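PDB 6IV9: Cas13d from uncultured Ruminococcus sp, which binds CRISPR RNA and probably matures it and uses it to guide target RNA cleavage, relying on two HEPN domains. Local coordinates for residues Tyr192-Ile200 and Asp247-Phe257; Asp586-Asp595 and Leu635-Arg645. The protein carries 2 engineered substitutions. One frame throughout, in Å; residues are numbered along the deposited sequence.

Contact 1: residues Tyr192-Ile200 and Asp247-Phe257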
loop_
_atom_site.group_PDB
_atom_site.type_symbol
_atom_site.label_atom_id
_atom_site.label_comp_id
_atom_site.label_asym_id
_atom_site.label_seq_id
_atom_site.Cartn_x
_atom_site.Cartn_y
_atom_site.Cartn_z
ATOM N N TYR A 192 -4.463 1.992 14.686
ATOM C CA TYR A 192 -5.850 1.530 14.902
ATOM C C TYR A 192 -5.860 0.020 15.125
ATOM O O TYR A 192 -6.513 -0.437 16.018
ATOM C CB TYR A 192 -6.727 1.889 13.706
ATOM C CG TYR A 192 -8.034 1.151 13.681
ATOM C CD1 TYR A 192 -9.054 1.466 14.552
ATOM C CD2 TYR A 192 -8.233 0.111 12.804
ATOM C CE1 TYR A 192 -10.251 0.775 14.540
ATOM C CE2 TYR A 192 -9.423 -0.587 12.775
ATOM C CZ TYR A 192 -10.435 -0.259 13.650
ATOM O OH TYR A 192 -11.595 -0.957 13.592
ATOM N N ALA A 193 -5.106 -0.718 14.331
ATOM C CA ALA A 193 -5.082 -2.186 14.463
ATOM C C ALA A 193 -4.569 -2.581 15.852
ATOM O O ALA A 193 -5.145 -3.450 16.463
ATOM C CB ALA A 193 -4.217 -2.767 13.392
ATOM N N LEU A 194 -3.513 -1.933 16.318
ATOM C CA LEU A 194 -2.956 -2.268 17.651
ATOM C C LEU A 194 -3.980 -1.962 18.745
ATOM O O LEU A 194 -4.141 -2.785 19.606
ATOM C CB LEU A 194 -1.642 -1.511 17.830
ATOM C CG LEU A 194 -0.523 -2.052 16.955
ATOM C CD1 LEU A 194 0.655 -1.111 16.928
ATOM C CD2 LEU A 194 -0.108 -3.426 17.426
ATOM N N ASN A 195 -4.652 -0.822 18.673
ATOM C CA ASN A 195 -5.708 -0.484 19.655
ATOM C C ASN A 195 -6.869 -1.475 19.549
ATOM O O ASN A 195 -7.393 -1.883 20.567
ATOM C CB ASN A 195 -6.215 0.942 19.489
ATOM C CG ASN A 195 -5.301 1.920 20.184
ATOM O OD1 ASN A 195 -5.341 2.032 21.388
ATOM N ND2 ASN A 195 -4.435 2.569 19.441
ATOM N N ASN A 196 -7.245 -1.822 18.330
ATOM C CA ASN A 196 -8.378 -2.734 18.059
ATOM C C ASN A 196 -8.096 -4.117 18.642
ATOM O O ASN A 196 -8.989 -4.735 19.169
ATOM C CB ASN A 196 -8.632 -2.878 16.568
ATOM C CG ASN A 196 -9.856 -3.717 16.311
ATOM O OD1 ASN A 196 -10.893 -3.470 16.874
ATOM N ND2 ASN A 196 -9.719 -4.725 15.487
ATOM N N MET A 197 -6.831 -4.511 18.601
ATOM C CA MET A 197 -6.293 -5.831 19.012
ATOM C C MET A 197 -6.592 -6.062 20.492
ATOM O O MET A 197 -6.713 -7.205 20.893
ATOM C CB MET A 197 -4.779 -5.792 18.817
ATOM C CG MET A 197 -4.111 -7.107 18.733
ATOM S SD MET A 197 -3.149 -7.238 17.221
ATOM C CE MET A 197 -4.473 -7.557 16.065
ATOM N N LEU A 198 -6.707 -4.985 21.254
ATOM C CA LEU A 198 -6.966 -5.043 22.707
ATOM C C LEU A 198 -8.329 -5.670 22.994
ATOM O O LEU A 198 -8.443 -6.394 23.976
ATOM C CB LEU A 198 -6.902 -3.623 23.264
ATOM C CG LEU A 198 -5.519 -2.987 23.269
ATOM C CD1 LEU A 198 -5.569 -1.648 23.954
ATOM C CD2 LEU A 198 -4.526 -3.879 23.970
ATOM N N GLY A 199 -9.326 -5.392 22.160
ATOM C CA GLY A 199 -10.670 -5.924 22.437
ATOM C C GLY A 199 -11.466 -5.067 23.414
ATOM O O GLY A 199 -12.347 -5.630 24.077
ATOM N N ILE A 200 -11.074 -3.801 23.583
ATOM C CA ILE A 200 -11.798 -2.840 24.471
ATOM C C ILE A 200 -12.860 -2.180 23.599
ATOM O O ILE A 200 -12.681 -1.017 23.202
ATOM C CB ILE A 200 -10.857 -1.770 25.053
ATOM C CG1 ILE A 200 -9.697 -1.447 24.113
ATOM C CG2 ILE A 200 -10.400 -2.138 26.450
ATOM C CD1 ILE A 200 -10.048 -0.459 23.025
ATOM N N ASP A 247 -1.615 -5.351 28.535
ATOM C CA ASP A 247 -2.950 -5.796 28.073
ATOM C C ASP A 247 -2.806 -6.417 26.683
ATOM O O ASP A 247 -3.356 -7.465 26.455
ATOM C CB ASP A 247 -3.916 -4.616 28.008
ATOM C CG ASP A 247 -4.433 -4.139 29.350
ATOM O OD1 ASP A 247 -4.386 -4.913 30.291
ATOM O OD2 ASP A 247 -4.878 -2.993 29.433
ATOM N N LEU A 248 -2.052 -5.773 25.802
ATOM C CA LEU A 248 -1.835 -6.297 24.436
ATOM C C LEU A 248 -1.093 -7.633 24.489
ATOM O O LEU A 248 -1.431 -8.513 23.756
ATOM C CB LEU A 248 -1.041 -5.266 23.637
ATOM C CG LEU A 248 -0.818 -5.614 22.173
ATOM C CD1 LEU A 248 -2.131 -5.860 21.469
ATOM C CD2 LEU A 248 -0.063 -4.509 21.477
ATOM N N LEU A 249 -0.101 -7.757 25.357
ATOM C CA LEU A 249 0.650 -9.033 25.462
ATOM C C LEU A 249 -0.285 -10.159 25.925
ATOM O O LEU A 249 -0.128 -11.260 25.459
ATOM C CB LEU A 249 1.825 -8.857 26.425
ATOM C CG LEU A 249 2.919 -7.903 25.960
ATOM C CD1 LEU A 249 3.875 -7.576 27.080
ATOM C CD2 LEU A 249 3.659 -8.445 24.762
ATOM N N LYS A 250 -1.192 -9.849 26.843
ATOM C CA LYS A 250 -2.141 -10.835 27.421
ATOM C C LYS A 250 -3.116 -11.366 26.359
ATOM O O LYS A 250 -3.574 -12.479 26.497
ATOM C CB LYS A 250 -2.758 -10.276 28.704
ATOM C CG LYS A 250 -1.750 -10.043 29.819
ATOM C CD LYS A 250 -2.317 -9.671 31.172
ATOM C CE LYS A 250 -2.899 -8.283 31.225
ATOM N NZ LYS A 250 -2.840 -7.675 32.572
ATOM N N THR A 251 -3.433 -10.571 25.345
ATOM C CA THR A 251 -4.407 -11.028 24.325
ATOM C C THR A 251 -3.883 -12.216 23.531
ATOM O O THR A 251 -4.711 -12.942 23.045
ATOM C CB THR A 251 -4.852 -9.913 23.377
ATOM O OG1 THR A 251 -3.789 -9.614 22.483
ATOM C CG2 THR A 251 -5.326 -8.674 24.091
ATOM N N LYS A 252 -2.580 -12.224 23.256
ATOM C CA LYS A 252 -1.872 -13.228 22.426
ATOM C C LYS A 252 -2.097 -12.932 20.932
ATOM O O LYS A 252 -1.582 -13.672 20.101
ATOM C CB LYS A 252 -2.256 -14.661 22.794
ATOM C CG LYS A 252 -2.094 -15.038 24.253
ATOM C CD LYS A 252 -0.736 -14.720 24.791
ATOM C CE LYS A 252 -0.533 -15.130 26.232
ATOM N NZ LYS A 252 0.567 -14.368 26.861
ATOM N N ARG A 253 -2.779 -11.827 20.641
ATOM C CA ARG A 253 -3.158 -11.380 19.271
ATOM C C ARG A 253 -1.943 -10.926 18.447
ATOM O O ARG A 253 -2.036 -10.896 17.225
ATOM C CB ARG A 253 -4.255 -10.326 19.351
ATOM C CG ARG A 253 -5.605 -10.899 19.735
ATOM C CD ARG A 253 -6.703 -10.380 18.834
ATOM N NE ARG A 253 -7.999 -10.954 19.107
ATOM C CZ ARG A 253 -8.674 -10.725 20.203
ATOM N NH1 ARG A 253 -8.234 -9.840 21.070
ATOM N NH2 ARG A 253 -9.793 -11.373 20.428
ATOM N N LEU A 254 -0.799 -10.684 19.094
ATOM C CA LEU A 254 0.437 -10.249 18.386
ATOM C C LEU A 254 0.923 -11.354 17.448
ATOM O O LEU A 254 1.607 -11.066 16.493
ATOM C CB LEU A 254 1.518 -9.822 19.377
ATOM C CG LEU A 254 1.378 -8.393 19.887
ATOM C CD1 LEU A 254 2.418 -8.086 20.944
ATOM C CD2 LEU A 254 1.459 -7.390 18.752
ATOM N N GLY A 255 0.498 -12.582 17.702
ATOM C CA GLY A 255 0.853 -13.748 16.881
ATOM C C GLY A 255 0.309 -13.618 15.472
ATOM O O GLY A 255 0.848 -14.218 14.563
ATOM N N TYR A 256 -0.727 -12.808 15.314
ATOM C CA TYR A 256 -1.360 -12.584 13.993
ATOM C C TYR A 256 -0.334 -11.940 13.060
ATOM O O TYR A 256 -0.343 -12.241 11.875
ATOM C CB TYR A 256 -2.611 -11.727 14.157
ATOM C CG TYR A 256 -3.830 -12.494 14.594
ATOM C CD1 TYR A 256 -4.156 -13.705 14.020
ATOM C CD2 TYR A 256 -4.656 -12.011 15.583
ATOM C CE1 TYR A 256 -5.286 -14.405 14.395
ATOM C CE2 TYR A 256 -5.778 -12.705 15.988
ATOM C CZ TYR A 256 -6.098 -13.904 15.391
ATOM O OH TYR A 256 -7.206 -14.573 15.775
ATOM N N PHE A 257 0.523 -11.099 13.629
ATOM C CA PHE A 257 1.541 -10.309 12.899
ATOM C C PHE A 257 2.850 -11.074 12.777
ATOM O O PHE A 257 3.786 -10.527 12.258
ATOM C CB PHE A 257 1.878 -9.062 13.698
ATOM C CG PHE A 257 0.774 -8.056 13.819
ATOM C CD1 PHE A 257 -0.064 -7.787 12.759
ATOM C CD2 PHE A 257 0.609 -7.339 14.979
ATOM C CE1 PHE A 257 -1.054 -6.830 12.873
ATOM C CE2 PHE A 257 -0.382 -6.388 15.095
ATOM C CZ PHE A 257 -1.214 -6.134 14.039
#

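Contact 2: residues Asp586-Asp595 and Leu635-Arg645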
loop_
_atom_site.group_PDB
_atom_site.type_symbol
_atom_site.label_atom_id
_atom_site.label_comp_id
_atom_site.label_asym_id
_atom_site.label_seq_id
_atom_site.Cartn_x
_atom_site.Cartn_y
_atom_site.Cartn_z
ATOM N N ASP A 586 -11.462 -16.490 18.069
ATOM C CA ASP A 586 -11.708 -15.553 16.950
ATOM C C ASP A 586 -12.274 -16.342 15.765
ATOM O O ASP A 586 -13.236 -15.903 15.200
ATOM C CB ASP A 586 -10.426 -14.824 16.545
ATOM C CG ASP A 586 -9.984 -13.731 17.498
ATOM O OD1 ASP A 586 -10.809 -13.277 18.285
ATOM O OD2 ASP A 586 -8.826 -13.363 17.442
ATOM N N ALA A 587 -11.681 -17.485 15.447
ATOM C CA ALA A 587 -12.142 -18.293 14.299
ATOM C C ALA A 587 -13.562 -18.831 14.499
ATOM O O ALA A 587 -14.371 -18.666 13.621
ATOM C CB ALA A 587 -11.168 -19.402 14.029
ATOM N N LEU A 588 -13.855 -19.430 15.642
ATOM C CA LEU A 588 -15.223 -19.953 15.872
ATOM C C LEU A 588 -16.239 -18.809 15.859
ATOM O O LEU A 588 -17.269 -18.987 15.302
ATOM C CB LEU A 588 -15.250 -20.697 17.207
ATOM C CG LEU A 588 -14.908 -22.176 17.123
ATOM C CD1 LEU A 588 -13.579 -22.399 16.447
ATOM C CD2 LEU A 588 -14.931 -22.817 18.493
ATOM N N THR A 589 -15.916 -17.679 16.470
ATOM C CA THR A 589 -16.824 -16.510 16.532
ATOM C C THR A 589 -17.110 -15.950 15.134
ATOM O O THR A 589 -18.235 -15.625 14.865
ATOM C CB THR A 589 -16.235 -15.428 17.440
ATOM O OG1 THR A 589 -15.953 -16.000 18.709
ATOM C CG2 THR A 589 -17.142 -14.236 17.607
ATOM N N ILE A 590 -16.103 -15.844 14.279
ATOM C CA ILE A 590 -16.349 -15.300 12.918
ATOM C C ILE A 590 -17.281 -16.232 12.139
ATOM O O ILE A 590 -18.012 -15.742 11.326
ATOM C CB ILE A 590 -15.052 -14.914 12.174
ATOM C CG1 ILE A 590 -15.273 -13.705 11.270
ATOM C CG2 ILE A 590 -14.434 -16.068 11.418
ATOM C CD1 ILE A 590 -14.012 -13.105 10.743
ATOM N N LEU A 591 -17.130 -17.536 12.319
ATOM C CA LEU A 591 -17.995 -18.533 11.642
ATOM C C LEU A 591 -19.424 -18.431 12.177
ATOM O O LEU A 591 -20.346 -18.492 11.399
ATOM C CB LEU A 591 -17.409 -19.915 11.903
ATOM C CG LEU A 591 -16.561 -20.519 10.793
ATOM C CD1 LEU A 591 -16.166 -19.548 9.705
ATOM C CD2 LEU A 591 -15.388 -21.295 11.327
ATOM N N GLY A 592 -19.561 -18.238 13.485
ATOM C CA GLY A 592 -20.859 -18.158 14.169
ATOM C C GLY A 592 -20.935 -19.189 15.278
ATOM O O GLY A 592 -20.894 -20.358 14.990
ATOM N N ILE A 593 -21.034 -18.713 16.509
ATOM C CA ILE A 593 -21.040 -19.573 17.721
ATOM C C ILE A 593 -21.902 -18.903 18.789
ATOM O O ILE A 593 -22.201 -17.723 18.659
ATOM C CB ILE A 593 -19.592 -19.767 18.202
ATOM C CG1 ILE A 593 -19.418 -21.023 19.049
ATOM C CG2 ILE A 593 -19.101 -18.545 18.936
ATOM C CD1 ILE A 593 -19.107 -22.244 18.261
ATOM N N ASP A 594 -22.249 -19.668 19.814
ATOM C CA ASP A 594 -23.055 -19.153 20.943
ATOM C C ASP A 594 -22.260 -18.002 21.547
ATOM O O ASP A 594 -21.075 -18.165 21.785
ATOM C CB ASP A 594 -23.342 -20.291 21.924
ATOM C CG ASP A 594 -23.684 -19.890 23.347
ATOM O OD1 ASP A 594 -24.095 -18.746 23.562
ATOM O OD2 ASP A 594 -23.551 -20.751 24.233
ATOM N N ASP A 595 -22.935 -16.898 21.812
ATOM C CA ASP A 595 -22.304 -15.665 22.336
ATOM C C ASP A 595 -21.659 -15.911 23.701
ATOM O O ASP A 595 -20.732 -15.189 24.025
ATOM C CB ASP A 595 -23.326 -14.536 22.446
ATOM C CG ASP A 595 -23.620 -13.844 21.130
ATOM O OD1 ASP A 595 -22.829 -14.006 20.182
ATOM O OD2 ASP A 595 -24.638 -13.143 21.063
ATOM N N LEU A 635 -9.341 -9.250 8.730
ATOM C CA LEU A 635 -10.629 -8.940 9.391
ATOM C C LEU A 635 -10.441 -8.780 10.898
ATOM O O LEU A 635 -11.010 -7.903 11.451
ATOM C CB LEU A 635 -11.621 -10.055 9.066
ATOM C CG LEU A 635 -12.152 -10.036 7.640
ATOM C CD1 LEU A 635 -12.801 -11.356 7.280
ATOM C CD2 LEU A 635 -13.133 -8.903 7.460
ATOM N N ILE A 636 -9.681 -9.662 11.514
ATOM C CA ILE A 636 -9.462 -9.560 12.978
ATOM C C ILE A 636 -8.680 -8.292 13.304
ATOM O O ILE A 636 -8.971 -7.675 14.274
ATOM C CB ILE A 636 -8.769 -10.817 13.515
ATOM C CG1 ILE A 636 -9.629 -12.053 13.279
ATOM C CG2 ILE A 636 -8.436 -10.638 14.974
ATOM C CD1 ILE A 636 -11.007 -11.935 13.841
ATOM N N LYS A 637 -7.702 -7.962 12.483
ATOM C CA LYS A 637 -6.835 -6.785 12.690
ATOM C C LYS A 637 -7.655 -5.489 12.662
ATOM O O LYS A 637 -7.464 -4.658 13.527
ATOM C CB LYS A 637 -5.893 -6.792 11.490
ATOM C CG LYS A 637 -4.729 -5.837 11.497
ATOM C CD LYS A 637 -3.697 -6.233 10.469
ATOM C CE LYS A 637 -3.939 -5.650 9.095
ATOM N NZ LYS A 637 -2.714 -5.619 8.271
ATOM N N TYR A 638 -8.539 -5.353 11.682
ATOM C CA TYR A 638 -9.282 -4.085 11.494
ATOM C C TYR A 638 -10.725 -4.146 11.987
ATOM O O TYR A 638 -11.353 -3.119 12.060
ATOM C CB TYR A 638 -9.250 -3.685 10.018
ATOM C CG TYR A 638 -7.903 -3.208 9.553
ATOM C CD1 TYR A 638 -7.206 -2.254 10.260
ATOM C CD2 TYR A 638 -7.310 -3.723 8.425
ATOM C CE1 TYR A 638 -5.957 -1.822 9.859
ATOM C CE2 TYR A 638 -6.071 -3.295 8.000
ATOM C CZ TYR A 638 -5.395 -2.334 8.713
ATOM O OH TYR A 638 -4.176 -1.925 8.308
ATOM N N ALA A 639 -11.225 -5.326 12.290
ATOM C CA ALA A 639 -12.639 -5.419 12.691
ATOM C C ALA A 639 -12.814 -6.278 13.944
ATOM O O ALA A 639 -11.919 -6.346 14.732
ATOM C CB ALA A 639 -13.489 -5.866 11.537
ATOM N N ASN A 640 -14.000 -6.833 14.113
ATOM C CA ASN A 640 -14.368 -7.654 15.287
ATOM C C ASN A 640 -15.052 -8.918 14.759
ATOM O O ASN A 640 -15.983 -8.771 14.011
ATOM C CB ASN A 640 -15.250 -6.826 16.208
ATOM C CG ASN A 640 -15.720 -7.591 17.416
ATOM O OD1 ASN A 640 -16.686 -8.320 17.359
ATOM N ND2 ASN A 640 -15.012 -7.435 18.505
ATOM N N ALA A 641 -14.641 -10.092 15.219
ATOM C CA ALA A 641 -15.170 -11.357 14.664
ATOM C C ALA A 641 -16.684 -11.443 14.827
ATOM O O ALA A 641 -17.353 -11.779 13.894
ATOM C CB ALA A 641 -14.523 -12.512 15.370
ATOM N N GLN A 642 -17.169 -11.155 16.013
ATOM C CA GLN A 642 -18.620 -11.235 16.263
ATOM C C GLN A 642 -19.379 -10.198 15.431
ATOM O O GLN A 642 -20.414 -10.530 14.905
ATOM C CB GLN A 642 -18.848 -11.054 17.750
ATOM C CG GLN A 642 -20.247 -11.418 18.157
ATOM C CD GLN A 642 -20.687 -10.329 19.082
ATOM O OE1 GLN A 642 -21.274 -9.344 18.651
ATOM N NE2 GLN A 642 -20.328 -10.467 20.344
ATOM N N LYS A 643 -18.871 -8.977 15.356
ATOM C CA LYS A 643 -19.552 -7.924 14.568
ATOM C C LYS A 643 -19.548 -8.280 13.079
ATOM O O LYS A 643 -20.546 -8.096 12.445
ATOM C CB LYS A 643 -18.982 -6.550 14.906
ATOM C CG LYS A 643 -19.368 -6.065 16.290
ATOM C CD LYS A 643 -18.823 -4.725 16.631
ATOM C CE LYS A 643 -18.783 -4.483 18.118
ATOM N NZ LYS A 643 -20.125 -4.648 18.703
ATOM N N ILE A 644 -18.441 -8.802 12.577
ATOM C CA ILE A 644 -18.357 -9.173 11.140
ATOM C C ILE A 644 -19.392 -10.261 10.846
ATOM O O ILE A 644 -20.072 -10.175 9.845
ATOM C CB ILE A 644 -16.933 -9.640 10.798
ATOM C CG1 ILE A 644 -15.993 -8.444 10.707
ATOM C CG2 ILE A 644 -16.928 -10.457 9.522
ATOM C CD1 ILE A 644 -16.496 -7.380 9.790
ATOM N N ARG A 645 -19.515 -11.233 11.736
ATOM C CA ARG A 645 -20.495 -12.318 11.519
ATOM C C ARG A 645 -21.901 -11.720 11.466
ATOM O O ARG A 645 -22.661 -12.204 10.699
ATOM C CB ARG A 645 -20.395 -13.405 12.583
ATOM C CG ARG A 645 -21.431 -14.504 12.424
ATOM C CD ARG A 645 -21.327 -15.244 11.113
ATOM N NE ARG A 645 -22.393 -16.193 10.872
ATOM C CZ ARG A 645 -23.513 -15.918 10.235
ATOM N NH1 ARG A 645 -23.729 -14.707 9.777
ATOM N NH2 ARG A 645 -24.420 -16.847 10.052
#

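Contact 1: residues Tyr192-Ile200 and Asp247-Phe257
Met197 is engaged twice by the 3-10 segment 253-257: its carbonyl O takes a side-chain hydrogen bond from Arg253, while its sulfur lies against the ring of Phe257. Met197 SD stands 4.4 Å from the Phe257 ring centroid, 46° off the ring normal, so this Met-aromatic contact is oblique. Bends at chi2 and chi3 of Met197 turn the thioether out to the ring. On the way, the Met197 and Arg253 side chains run antiparallel alongside one another, with Met197 CG within 3.3 Å of Arg253 CB, a tight approach for two carbons. Arg253 NH1 donates to Met197 O at 3.0 Å with an N-H...O angle of 136°; the bond is bent, and the oxygen sits at the guanidinium edge but somewhat out of its plane. With an alanine in place of Arg253, Met197 O would probably lose this donor, and Asp586, which salt-bridges NH2, would probably keep its bond from Tyr256 OH but lose its charged partner.

The contact joins the C-terminal part of helix 168-197 to the end of helix 232-251 and the following 3-10 segment of a largely helical protein, and the short helix segments cross at 70°. Leucines fill the angle: Leu248 CD1 packs 3.6 Å from Met197 CG, and Leu198 CD2 lies 3.8 Å from Leu248 CB. Leu194 CD2 reaches Phe257 CE2 at 3.8 Å, and Leu281 of helix 267-291 also packs on Leu194. The chain leaves helix 232-251 through an ST turn, with Thr251 OG1 accepting from Arg253 N at 3.1 Å. The same hydroxyl donates to Leu248 O, which also accepts from Thr251 N, and Thr251 CG2 faces the carbonyl oxygens of Met197 and Leu198.

Contact 2: residues Asp586-Asp595 and Leu635-Arg645
Arg645 meets the end of helix 586-591 because its CG is anti to the backbone N (chi1 177°) and the chain then bends at chi2 (61°), laying CD 3.4 Å from Ile590 O. Thr589 has CG2 anti to its own N, which sets this methyl 3.5 Å from Gln642 N and leaves OG1 to bond Arg585 O. The motif is close, nearly parallel helix packing: the short axes of helices 586-591 and 641-645 run 7.6 Å apart at 18°. The small Ala641 is consistent with that spacing, its CB lying 3.6 Å from Asp586 O and 4.0 Å from Ile590 CB. Ile590 and Ile644 run alongside each other in the same direction, and the Ile590 and Leu635 side chains meet roughly perpendicularly, CD1 to CD1. Helix 641-647 starts at Asn640, the N-cap, whose OD1 accepts from Lys643 N at 3.0 Å in the carbonyl plane, on a lone pair. Gly592, the first residue past helix 586-591, has positive phi; a CB there would be jammed against Leu591 O and crowd Arg645. Arg645 NH2 has its stronger partner in Ile697 O, and Arg645 NE adds only a weak hydrogen bond, 3.1 Å to Leu591 O.

Overall arrangement
Contact 1 is partly buried and contact 2 buried; their centres lie 15 Å apart. They hold different helix pairs but touch directly. Asp586, from contact 2, accepts from Tyr256 OH through OD2 as well as bridging to Arg253, and Tyr192 OH of contact 1 probably donates to Tyr638 O. In each contact an arginine side chain donates to a backbone carbonyl across the interface: Arg253 to Met197 O, and Arg645, weakly, to Leu591 O. The steeply crossed helices of 192-200 and 247-257 are bridged by long leucine, methionine and phenylalanine side chains, whereas the nearly parallel pair in 586-595 and 635-645 meets mainly over alanine, threonine and isoleucine, with Arg645 at one end.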